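Local coordinates for protein 7,8-dihydro-6-hydroxymethylpterin pyrophosphokinase-dihydropteroate synthase (Plasmodium falciparum, PDB 6JWV) that probably makes the pterin diphosphate from 6-hydroxymethyl-7,8-dihydropterin and ATP and then joins it to 4-aminobenzoate, giving 7,8-dihydropteroate for folate synthesis, at residues V392-V397 against R686-L691; I604-K609 against A672-S677. The protein carries 1 engineered substitution. All blocks are in the same frame, centred on the assembly; numbering follows the deposited sequence.

Interaction 1 (V392-V397 against R686-L691); sequences VGILNV and RVHDVL. With XTZ (4-{[(2-amino-4-oxo-3,4,7,8-tetrahydropteridin-6-yl)methyl]amino}-N-(1,3-thiazol-2-yl)benzenesulfonamide), chain C; GOL (glycerol), chain E.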
loop_
_atom_site.group_PDB
_atom_site.type_symbol
_atom_site.label_atom_id
_atom_site.label_comp_id
_atom_site.label_asym_id
_atom_site.label_seq_id
_atom_site.Cartn_x
_atom_site.Cartn_y
_atom_site.Cartn_z
ATOM N N VAL A 392 0.846 -8.934 19.240
ATOM C CA VAL A 392 1.420 -9.121 20.550
ATOM C C VAL A 392 0.536 -8.355 21.548
ATOM O O VAL A 392 0.511 -7.098 21.561
ATOM C CB VAL A 392 2.873 -8.579 20.615
ATOM C CG1 VAL A 392 3.445 -8.762 22.014
ATOM C CG2 VAL A 392 3.773 -9.240 19.579
ATOM N N GLY A 393 -0.196 -9.106 22.369
ATOM C CA GLY A 393 -1.059 -8.508 23.378
ATOM C C GLY A 393 -0.253 -8.060 24.578
ATOM O O GLY A 393 0.597 -8.816 25.063
ATOM N N ILE A 394 -0.509 -6.827 25.035
ATOM C CA ILE A 394 0.176 -6.231 26.186
ATOM C C ILE A 394 -0.511 -6.600 27.504
ATOM O O ILE A 394 -1.708 -6.391 27.660
ATOM C CB ILE A 394 0.233 -4.685 26.082
ATOM C CG1 ILE A 394 1.032 -4.251 24.830
ATOM C CG2 ILE A 394 0.794 -4.081 27.381
ATOM C CD1 ILE A 394 0.930 -2.785 24.481
ATOM N N LEU A 395 0.254 -7.139 28.446
ATOM C CA LEU A 395 -0.202 -7.277 29.817
ATOM C C LEU A 395 0.731 -6.536 30.754
ATOM O O LEU A 395 1.862 -6.952 30.990
ATOM C CB LEU A 395 -0.309 -8.746 30.198
ATOM C CG LEU A 395 -0.955 -9.120 31.530
ATOM C CD1 LEU A 395 -2.477 -9.023 31.507
ATOM C CD2 LEU A 395 -0.538 -10.541 31.844
ATOM N N ASN A 396 0.246 -5.401 31.243
ATOM C CA ASN A 396 0.879 -4.645 32.316
ATOM C C ASN A 396 0.338 -5.187 33.620
ATOM O O ASN A 396 -0.834 -5.002 33.923
ATOM C CB ASN A 396 0.523 -3.160 32.200
ATOM C CG ASN A 396 1.112 -2.518 30.963
ATOM O OD1 ASN A 396 2.325 -2.546 30.772
ATOM N ND2 ASN A 396 0.260 -1.925 30.119
ATOM N N VAL A 397 1.179 -5.891 34.370
ATOM C CA VAL A 397 0.822 -6.320 35.732
ATOM C C VAL A 397 0.961 -5.153 36.722
ATOM O O VAL A 397 0.167 -5.055 37.661
ATOM C CB VAL A 397 1.609 -7.566 36.207
ATOM C CG1 VAL A 397 1.036 -8.101 37.511
ATOM C CG2 VAL A 397 1.551 -8.663 35.163
ATOM N N ARG A 686 2.711 -4.606 18.712
ATOM C CA ARG A 686 2.528 -4.751 20.152
ATOM C C ARG A 686 1.402 -3.829 20.632
ATOM O O ARG A 686 1.600 -2.625 20.719
ATOM C CB ARG A 686 3.839 -4.434 20.876
ATOM C CG ARG A 686 3.798 -4.675 22.371
ATOM C CD ARG A 686 5.085 -4.218 23.032
ATOM N NE ARG A 686 5.021 -4.304 24.496
ATOM C CZ ARG A 686 4.621 -3.324 25.305
ATOM N NH1 ARG A 686 4.226 -2.133 24.846
ATOM N NH2 ARG A 686 4.615 -3.549 26.604
ATOM N N VAL A 687 0.239 -4.400 20.958
ATOM C CA VAL A 687 -0.975 -3.598 21.171
ATOM C C VAL A 687 -1.718 -3.901 22.481
ATOM O O VAL A 687 -1.674 -5.030 23.011
ATOM C CB VAL A 687 -1.993 -3.689 19.974
ATOM C CG1 VAL A 687 -1.426 -3.112 18.693
ATOM C CG2 VAL A 687 -2.454 -5.118 19.724
ATOM N N HIS A 688 -2.399 -2.867 22.984
ATOM C CA HIS A 688 -3.351 -2.988 24.088
ATOM C C HIS A 688 -4.664 -3.622 23.648
ATOM O O HIS A 688 -5.203 -4.466 24.370
ATOM C CB HIS A 688 -3.642 -1.626 24.705
ATOM C CG HIS A 688 -2.478 -1.045 25.433
ATOM N ND1 HIS A 688 -1.631 -0.122 24.858
ATOM C CD2 HIS A 688 -2.003 -1.271 26.681
ATOM C CE1 HIS A 688 -0.684 0.198 25.722
ATOM N NE2 HIS A 688 -0.890 -0.483 26.836
ATOM N N ASP A 689 -5.158 -3.221 22.471
ATOM C CA ASP A 689 -6.502 -3.564 22.002
ATOM C C ASP A 689 -6.511 -4.712 21.009
ATOM O O ASP A 689 -6.658 -4.490 19.802
ATOM C CB ASP A 689 -7.172 -2.316 21.426
ATOM C CG ASP A 689 -7.007 -1.099 22.341
ATOM O OD1 ASP A 689 -7.544 -1.121 23.463
ATOM O OD2 ASP A 689 -6.333 -0.124 21.955
ATOM N N VAL A 690 -6.363 -5.933 21.529
ATOM C CA VAL A 690 -6.209 -7.150 20.719
ATOM C C VAL A 690 -7.360 -7.406 19.739
ATOM O O VAL A 690 -7.113 -7.663 18.557
ATOM C CB VAL A 690 -5.934 -8.404 21.592
ATOM C CG1 VAL A 690 -5.777 -9.656 20.742
ATOM C CG2 VAL A 690 -4.676 -8.219 22.421
ATOM N N LEU A 691 -8.603 -7.313 20.219
ATOM C CA LEU A 691 -9.804 -7.596 19.413
ATOM C C LEU A 691 -10.018 -6.599 18.277
ATOM O O LEU A 691 -10.377 -7.003 17.156
ATOM C CB LEU A 691 -11.061 -7.658 20.304
ATOM C CG LEU A 691 -12.376 -8.006 19.589
ATOM C CD1 LEU A 691 -13.101 -9.153 20.280
ATOM C CD2 LEU A 691 -13.271 -6.782 19.378
HETATM O O3 XTZ C . 7.494 0.254 21.864
HETATM C C16 XTZ C . 7.799 -0.672 22.644
HETATM N N2 XTZ C . 8.508 -1.722 22.206
HETATM C C3 XTZ C . 7.397 -0.643 24.075
HETATM N N4 XTZ C . 6.691 0.372 24.636
HETATM C C4 XTZ C . 6.359 0.325 25.961
HETATM C C15 XTZ C . 6.747 -0.828 26.859
HETATM N N8 XTZ C . 7.504 -1.875 26.185
HETATM C C2 XTZ C . 7.818 -1.820 24.889
HETATM N N3 XTZ C . 8.528 -2.823 24.301
HETATM C C1 XTZ C . 8.862 -2.753 22.992
HETATM N N1 XTZ C . 9.572 -3.751 22.431
HETATM C C5 XTZ C . 5.572 1.435 26.616
HETATM N N5 XTZ C . 6.394 2.628 26.823
HETATM C C6 XTZ C . 5.999 3.882 26.436
HETATM C C14 XTZ C . 4.669 4.267 26.656
HETATM C C13 XTZ C . 4.245 5.524 26.266
HETATM C C9 XTZ C . 5.115 6.432 25.652
HETATM C C8 XTZ C . 6.458 6.064 25.435
HETATM C C7 XTZ C . 6.897 4.792 25.829
HETATM S S1 XTZ C . 4.533 7.878 25.247
HETATM O O1 XTZ C . 3.556 7.835 24.218
HETATM O O2 XTZ C . 5.612 8.686 24.736
HETATM N N6 XTZ C . 3.834 8.542 26.554
HETATM C C10 XTZ C . 2.578 8.279 27.052
HETATM S S2 XTZ C . 1.727 9.341 28.127
HETATM C C12 XTZ C . 0.350 8.285 28.235
HETATM C C11 XTZ C . 0.632 7.166 27.439
HETATM N N7 XTZ C . 1.848 7.162 26.792
HETATM C C1 GOL E . 4.149 -0.020 29.484
HETATM O O1 GOL E . 4.841 -0.958 30.348
HETATM C C2 GOL E . 2.971 -0.635 28.685
HETATM O O2 GOL E . 3.356 -1.399 27.533
HETATM C C3 GOL E . 2.011 0.437 28.202
HETATM O O3 GOL E . 2.408 0.760 26.870
#
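Ile394 is wedged between two flat groups of the opposing segment, the guanidinium of Arg686 and the ring of His688. Its CD1 methyl stands over the centre of the imidazole, 3.6 Å from the centroid and 10° off the ring normal, a CH-pi contact made almost squarely on the face. On its other side the isoleucine backs the guanidinium, with CG1 over the centre of that plane. The opposite face of the guanidinium is taken by the ligand XTZ, whose pterin N8 lies 3.3 Å from Arg686 CZ, so the cation is held flat between pterin and aliphatic side chain. At the guanidinium edge sits a glycerol, probably from the crystallisation liquor: Arg686 NH1 and NH2 both donate to its O2, NH2 at 2.7 Å. Asn396 ND2 and glycerol C3 lie at the edge of the imidazole, in its plane, while Asn396 OD1 accepts from glycerol O1 at 3.0 Å.

Arg686 gets this far because its chain is extended, with CG anti to the backbone N (chi1 -175°). Its NE forms a salt bridge with Asp430, which helps fix the rotation of the group, and His688 ND1 is hydrogen-bonded to Ser607.

Beneath the side chains, the backbones run parallel. Val687 N donates to Val392 O at 2.8 Å, and Ile394 N donates to Val687 O at 2.9 Å. Gly393 CA lies 3.8 Å from Val690 CG2, at the start of helix 690-704.

Strands 390-396 and 684-687 are thus neighbours in the parallel sheet of a TIM barrel, the first strand beside the last. Arg686 backs the pterin, and Asn396, Arg686 and His688 surround the glycerol where the substrate's diphosphate probably lies, as in other dihydropteroate synthases.

Interaction 2 (I604-K609 against A672-S677); sequences IGYSRK and AIASYS. With XTZ (4-{[(2-amino-4-oxo-3,4,7,8-tetrahydropteridin-6-yl)methyl]amino}-N-(1,3-thiazol-2-yl)benzenesulfonamide), chain C.
Tyr606 reaches helix 662-680 through a chi1 of 53°, which sets CG between its own backbone N and carbonyl carbon and lays the ring against Ile673. In Ile673, CG2 lies anti to the backbone N while chi1 is -59°, and this methyl is the branch that meets the ring. It rests over one face, displaced toward the rim: CG2 is 3.3 Å from Tyr606 CD2 and 3.7 Å from the ring centroid, a CH-pi contact. The phenol oxygen ends over the next residue of the helix, Tyr606 OH approaching Ala674 CB to 3.2 Å.

One helical turn beyond Ile673, Ser677 OG is met by Ile604 CD1, 3.4 Å away, which also lies at the edge of the Tyr606 ring. That hydroxyl is turned back on its own helix, where it bonds to Ile673 O from above the carbonyl plane; the same oxygen also accepts Ser677 N. A polar atom buried in an apolar interface is thereby satisfied locally. Phe611 adds to the packing against both Tyr606 and Ile673.

The other side of the loop faces the ligand. Lys609 NZ donates to Gly605 O at 2.6 Å, to XTZ O3 at 2.7 Å and to Leu578 O. A type II turn from Tyr606 to Lys609 shapes this loop, which follows strand 603-604 of the TIM barrel and joins a helix of its outer layer to the pterin site.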
loop_
_atom_site.group_PDB
_atom_site.type_symbol
_atom_site.label_atom_id
_atom_site.label_comp_id
_atom_site.label_asym_id
_atom_site.label_seq_id
_atom_site.Cartn_x
_atom_site.Cartn_y
_atom_site.Cartn_z
ATOM N N ILE A 604 7.119 -3.644 16.433
ATOM C CA ILE A 604 6.850 -2.224 16.773
ATOM C C ILE A 604 5.711 -2.095 17.791
ATOM O O ILE A 604 4.753 -2.873 17.755
ATOM C CB ILE A 604 6.578 -1.318 15.530
ATOM C CG1 ILE A 604 5.247 -1.656 14.840
ATOM C CG2 ILE A 604 7.740 -1.366 14.529
ATOM C CD1 ILE A 604 4.727 -0.553 13.945
ATOM N N GLY A 605 5.834 -1.132 18.697
ATOM C CA GLY A 605 4.795 -0.827 19.656
ATOM C C GLY A 605 4.381 0.622 19.537
ATOM O O GLY A 605 5.113 1.512 19.958
ATOM N N TYR A 606 3.216 0.865 18.946
ATOM C CA TYR A 606 2.691 2.218 18.763
ATOM C C TYR A 606 1.549 2.491 19.734
ATOM O O TYR A 606 1.157 3.649 19.923
ATOM C CB TYR A 606 2.178 2.421 17.329
ATOM C CG TYR A 606 1.184 1.360 16.876
ATOM C CD1 TYR A 606 -0.159 1.392 17.287
ATOM C CD2 TYR A 606 1.595 0.306 16.037
ATOM C CE1 TYR A 606 -1.054 0.399 16.898
ATOM C CE2 TYR A 606 0.698 -0.677 15.623
ATOM C CZ TYR A 606 -0.623 -0.626 16.053
ATOM O OH TYR A 606 -1.492 -1.605 15.640
ATOM N N SER A 607 1.031 1.418 20.340
ATOM C CA SER A 607 -0.251 1.422 21.024
ATOM C C SER A 607 -0.357 2.449 22.152
ATOM O O SER A 607 0.380 2.390 23.152
ATOM C CB SER A 607 -0.565 0.022 21.540
ATOM O OG SER A 607 -1.862 -0.059 22.095
ATOM N N ARG A 608 -1.279 3.393 21.953
ATOM C CA ARG A 608 -1.731 4.353 22.971
ATOM C C ARG A 608 -0.718 5.450 23.264
ATOM O O ARG A 608 -0.847 6.188 24.252
ATOM C CB ARG A 608 -2.175 3.647 24.268
ATOM C CG ARG A 608 -3.388 2.752 24.102
ATOM C CD ARG A 608 -3.986 2.517 25.459
ATOM N NE ARG A 608 -5.076 1.545 25.449
ATOM C CZ ARG A 608 -5.602 1.021 26.558
ATOM N NH1 ARG A 608 -5.126 1.380 27.748
ATOM N NH2 ARG A 608 -6.591 0.139 26.484
ATOM N N LYS A 609 0.271 5.578 22.391
ATOM C CA LYS A 609 1.343 6.545 22.610
ATOM C C LYS A 609 0.957 7.960 22.181
ATOM O O LYS A 609 0.104 8.146 21.314
ATOM C CB LYS A 609 2.653 6.064 21.971
ATOM C CG LYS A 609 3.193 4.819 22.657
ATOM C CD LYS A 609 4.484 4.355 22.041
ATOM C CE LYS A 609 5.053 3.229 22.871
ATOM N NZ LYS A 609 6.094 2.507 22.095
ATOM N N ALA A 672 -5.206 2.629 12.619
ATOM C CA ALA A 672 -4.676 3.123 11.366
ATOM C C ALA A 672 -3.224 2.662 11.203
ATOM O O ALA A 672 -2.809 2.269 10.107
ATOM C CB ALA A 672 -4.805 4.644 11.265
ATOM N N ILE A 673 -2.459 2.691 12.289
ATOM C CA ILE A 673 -1.080 2.238 12.237
ATOM C C ILE A 673 -1.041 0.707 12.013
ATOM O O ILE A 673 -0.227 0.236 11.214
ATOM C CB ILE A 673 -0.254 2.747 13.444
ATOM C CG1 ILE A 673 -0.285 4.282 13.457
ATOM C CG2 ILE A 673 1.185 2.247 13.373
ATOM C CD1 ILE A 673 0.244 4.942 14.710
ATOM N N ALA A 674 -1.959 -0.038 12.658
ATOM C CA ALA A 674 -2.212 -1.474 12.349
ATOM C C ALA A 674 -2.380 -1.743 10.855
ATOM O O ALA A 674 -1.851 -2.725 10.327
ATOM C CB ALA A 674 -3.437 -1.997 13.092
ATOM N N SER A 675 -3.129 -0.867 10.189
ATOM C CA SER A 675 -3.382 -0.977 8.761
ATOM C C SER A 675 -2.107 -0.761 7.986
ATOM O O SER A 675 -1.744 -1.601 7.142
ATOM C CB SER A 675 -4.417 0.041 8.324
ATOM O OG SER A 675 -5.710 -0.388 8.688
ATOM N N TYR A 676 -1.430 0.353 8.304
ATOM C CA TYR A 676 -0.152 0.720 7.709
ATOM C C TYR A 676 0.867 -0.401 7.931
ATOM O O TYR A 676 1.568 -0.806 7.001
ATOM C CB TYR A 676 0.331 2.040 8.295
ATOM C CG TYR A 676 1.654 2.536 7.730
ATOM C CD1 TYR A 676 1.733 3.070 6.431
ATOM C CD2 TYR A 676 2.834 2.464 8.492
ATOM C CE1 TYR A 676 2.937 3.514 5.914
ATOM C CE2 TYR A 676 4.045 2.907 7.980
ATOM C CZ TYR A 676 4.086 3.432 6.701
ATOM O OH TYR A 676 5.278 3.886 6.197
ATOM N N SER A 677 0.901 -0.923 9.156
ATOM C CA SER A 677 1.757 -2.043 9.515
ATOM C C SER A 677 1.483 -3.269 8.669
ATOM O O SER A 677 2.442 -3.904 8.198
ATOM C CB SER A 677 1.629 -2.369 10.992
ATOM O OG SER A 677 2.200 -1.324 11.760
HETATM O O3 XTZ C . 7.494 0.254 21.864
HETATM C C16 XTZ C . 7.799 -0.672 22.644
HETATM N N2 XTZ C . 8.508 -1.722 22.206
HETATM C C3 XTZ C . 7.397 -0.643 24.075
HETATM N N4 XTZ C . 6.691 0.372 24.636
HETATM C C4 XTZ C . 6.359 0.325 25.961
HETATM C C15 XTZ C . 6.747 -0.828 26.859
HETATM N N8 XTZ C . 7.504 -1.875 26.185
HETATM C C2 XTZ C . 7.818 -1.820 24.889
HETATM N N3 XTZ C . 8.528 -2.823 24.301
HETATM C C1 XTZ C . 8.862 -2.753 22.992
HETATM N N1 XTZ C . 9.572 -3.751 22.431
HETATM C C5 XTZ C . 5.572 1.435 26.616
HETATM N N5 XTZ C . 6.394 2.628 26.823
HETATM C C6 XTZ C . 5.999 3.882 26.436
HETATM C C14 XTZ C . 4.669 4.267 26.656
HETATM C C13 XTZ C . 4.245 5.524 26.266
HETATM C C9 XTZ C . 5.115 6.432 25.652
HETATM C C8 XTZ C . 6.458 6.064 25.435
HETATM C C7 XTZ C . 6.897 4.792 25.829
HETATM S S1 XTZ C . 4.533 7.878 25.247
HETATM O O1 XTZ C . 3.556 7.835 24.218
HETATM O O2 XTZ C . 5.612 8.686 24.736
HETATM N N6 XTZ C . 3.834 8.542 26.554
HETATM C C10 XTZ C . 2.578 8.279 27.052
HETATM S S2 XTZ C . 1.727 9.341 28.127
HETATM C C12 XTZ C . 0.350 8.285 28.235
HETATM C C11 XTZ C . 0.632 7.166 27.439
HETATM N N7 XTZ C . 1.848 7.162 26.792
#

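Interactions 1 and 2 lie 12 Å apart between centres and adjoin where strand 684-687 pairs with strand 603-604, which leads into the loop of interaction 2; along the chain, interaction 2 is nested in the loop closed by interaction 1. Arg686 N is 2.8 Å from Ile604 O, probably a hydrogen bond between the two strands. The bond between His688 and Ser607, 2.8 Å from ND1 to OG, ties the two loops together, and Val687 CG1 packs on Tyr606 OH at 3.4 Å. Segments 686-691 and 604-609 approach the same pterin, one through Arg686 and one through Lys609. Asp482, Asn502, Asp575 and Arg610 add further hydrogen bonds to XTZ.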